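Local coordinates for RNA-binding protein Smaug (Drosophila melanogaster, PDB 1OXJ) that binds RNA through its SAM domain, which is joined in this fragment to a helical PHAT domain, at residues 92-97 / 113-118. Sequence-based numbering, arbitrary orientation.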
loop_
_atom_site.group_PDB
_atom_site.type_symbol
_atom_site.label_atom_id
_atom_site.label_comp_id
_atom_site.label_asym_id
_atom_site.label_seq_id
_atom_site.Cartn_x
_atom_site.Cartn_y
_atom_site.Cartn_z
ATOM N N ASN A 92 1.910 -5.068 2.560
ATOM C CA ASN A 92 3.146 -4.306 2.467
ATOM C C ASN A 92 3.031 -3.063 1.602
ATOM O O ASN A 92 4.026 -2.391 1.338
ATOM C CB ASN A 92 4.262 -5.203 1.934
ATOM C CG ASN A 92 4.520 -6.390 2.838
ATOM O OD1 ASN A 92 4.696 -6.229 4.044
ATOM N ND2 ASN A 92 4.545 -7.587 2.263
ATOM N N ILE A 93 1.817 -2.746 1.171
ATOM C CA ILE A 93 1.612 -1.570 0.331
ATOM C C ILE A 93 0.622 -0.586 0.954
ATOM O O ILE A 93 0.751 0.633 0.800
ATOM C CB ILE A 93 1.089 -1.993 -1.068
ATOM C CG1 ILE A 93 2.173 -2.789 -1.805
ATOM C CG2 ILE A 93 0.674 -0.767 -1.883
ATOM C CD1 ILE A 93 1.742 -3.264 -3.185
ATOM N N VAL A 94 -0.342 -1.122 1.690
ATOM C CA VAL A 94 -1.393 -0.296 2.281
ATOM C C VAL A 94 -0.939 0.900 3.127
ATOM O O VAL A 94 -1.611 1.938 3.145
ATOM C CB VAL A 94 -2.367 -1.165 3.100
ATOM C CG1 VAL A 94 -1.678 -1.691 4.361
ATOM C CG2 VAL A 94 -3.631 -0.368 3.408
ATOM N N LEU A 95 0.203 0.777 3.794
ATOM C CA LEU A 95 0.709 1.869 4.633
ATOM C C LEU A 95 1.710 2.780 3.938
ATOM O O LEU A 95 2.151 3.775 4.521
ATOM C CB LEU A 95 1.361 1.311 5.899
ATOM C CG LEU A 95 0.481 0.416 6.771
ATOM C CD1 LEU A 95 1.243 0.027 8.029
ATOM C CD2 LEU A 95 -0.808 1.140 7.125
ATOM N N THR A 96 2.087 2.444 2.707
ATOM C CA THR A 96 3.054 3.266 1.972
ATOM C C THR A 96 2.473 4.596 1.501
ATOM O O THR A 96 1.270 4.715 1.279
ATOM C CB THR A 96 3.597 2.523 0.727
ATOM O OG1 THR A 96 2.534 2.320 -0.215
ATOM C CG2 THR A 96 4.180 1.180 1.123
ATOM N N PRO A 97 3.334 5.617 1.333
ATOM C CA PRO A 97 2.908 6.943 0.880
ATOM C C PRO A 97 2.315 6.856 -0.517
ATOM O O PRO A 97 2.966 6.377 -1.451
ATOM C CB PRO A 97 4.204 7.757 0.895
ATOM C CG PRO A 97 5.035 7.073 1.947
ATOM C CD PRO A 97 4.765 5.611 1.690
ATOM N N LEU A 113 -4.985 4.098 -7.456
ATOM C CA LEU A 113 -5.970 3.508 -8.358
ATOM C C LEU A 113 -5.745 2.002 -8.547
ATOM O O LEU A 113 -6.700 1.226 -8.533
ATOM C CB LEU A 113 -5.904 4.207 -9.718
ATOM C CG LEU A 113 -7.078 3.987 -10.668
ATOM C CD1 LEU A 113 -8.330 4.633 -10.068
ATOM C CD2 LEU A 113 -6.757 4.607 -12.035
ATOM N N ARG A 114 -4.492 1.598 -8.746
ATOM C CA ARG A 114 -4.175 0.188 -8.934
ATOM C C ARG A 114 -4.490 -0.584 -7.654
ATOM O O ARG A 114 -4.956 -1.724 -7.705
ATOM C CB ARG A 114 -2.691 0.009 -9.281
ATOM C CG ARG A 114 -2.256 0.687 -10.594
ATOM C CD ARG A 114 -3.190 0.322 -11.741
ATOM N NE ARG A 114 -3.209 -1.113 -12.036
ATOM C CZ ARG A 114 -2.351 -1.733 -12.849
ATOM N NH1 ARG A 114 -1.386 -1.057 -13.456
ATOM N NH2 ARG A 114 -2.475 -3.035 -13.082
ATOM N N PHE A 115 -4.222 0.047 -6.512
ATOM C CA PHE A 115 -4.475 -0.570 -5.214
ATOM C C PHE A 115 -5.969 -0.821 -5.025
ATOM O O PHE A 115 -6.380 -1.902 -4.594
ATOM C CB PHE A 115 -3.954 0.333 -4.090
ATOM C CG PHE A 115 -3.993 -0.310 -2.735
ATOM C CD1 PHE A 115 -2.925 -1.073 -2.289
ATOM C CD2 PHE A 115 -5.103 -0.158 -1.910
ATOM C CE1 PHE A 115 -2.953 -1.684 -1.022
ATOM C CE2 PHE A 115 -5.147 -0.761 -0.645
ATOM C CZ PHE A 115 -4.064 -1.524 -0.204
ATOM N N LEU A 116 -6.785 0.179 -5.341
ATOM C CA LEU A 116 -8.226 0.030 -5.210
ATOM C C LEU A 116 -8.767 -0.994 -6.205
ATOM O O LEU A 116 -9.742 -1.694 -5.919
ATOM C CB LEU A 116 -8.921 1.378 -5.402
ATOM C CG LEU A 116 -8.772 2.386 -4.259
ATOM C CD1 LEU A 116 -9.478 3.664 -4.641
ATOM C CD2 LEU A 116 -9.362 1.813 -2.965
ATOM N N LYS A 117 -8.132 -1.089 -7.371
ATOM C CA LYS A 117 -8.559 -2.060 -8.382
ATOM C C LYS A 117 -8.343 -3.475 -7.849
ATOM O O LYS A 117 -9.211 -4.338 -7.988
ATOM C CB LYS A 117 -7.762 -1.886 -9.687
ATOM C CG LYS A 117 -8.384 -0.924 -10.697
ATOM C CD LYS A 117 -7.598 -0.934 -12.012
ATOM C CE LYS A 117 -8.300 -0.143 -13.108
ATOM N NZ LYS A 117 -8.333 1.316 -12.815
ATOM N N VAL A 118 -7.180 -3.707 -7.247
ATOM C CA VAL A 118 -6.856 -5.011 -6.690
ATOM C C VAL A 118 -7.805 -5.342 -5.541
ATOM O O VAL A 118 -8.243 -6.488 -5.401
ATOM C CB VAL A 118 -5.403 -5.056 -6.188
ATOM C CG1 VAL A 118 -5.182 -6.310 -5.347
ATOM C CG2 VAL A 118 -4.445 -5.040 -7.378
#
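Phe115 reaches from helix 111-127 to the backbone bend at Ile93 and Val94, and packing on its ring carries the contact between 92-97 and 113-118. With CG anti to the backbone N (chi1 -172°), the ring is carried out from its helix toward the loop, which it meets along one flank, CD1 through CE1 to CZ. Ile93 brings its methyl branch, CG2 lying 3.6 Å from CD1 of Phe115, the two side chains running past each other in opposite directions. Val94 meets the outermost ring atom, its CB standing 3.7 Å from Phe115 CZ; its CG2 is almost as near to CZ, at 3.8 Å. Both residues approach the ring obliquely, and Phe115 CE1 stands 3.8 Å from the backbone N of Val94. Were this ring cut back to an alanine, Ile93 CG2 and Val94 CB would probably lose their partner on the helix, leaving a gap there. The contact belongs to the all-helical PHAT region, close to the centre of the chain, where Ile93 also packs on Leu69 of helix 49-77 and Val94 on Trp144 of helix 136-150. Hydrogen bonding shapes the loop from within: Ile93 to Thr96 is a type I beta turn, closed by Thr96 N to Ile93 O at 2.9 Å. The same oxygen accepts Thr96 OG1 at 2.7 Å, the hydroxyl approaching within the carbonyl plane at one lone pair (C=O...OG1 angle 138°). Thr96 OG1 also bonds Arg65 NH1, tying the turn to helix 49-77.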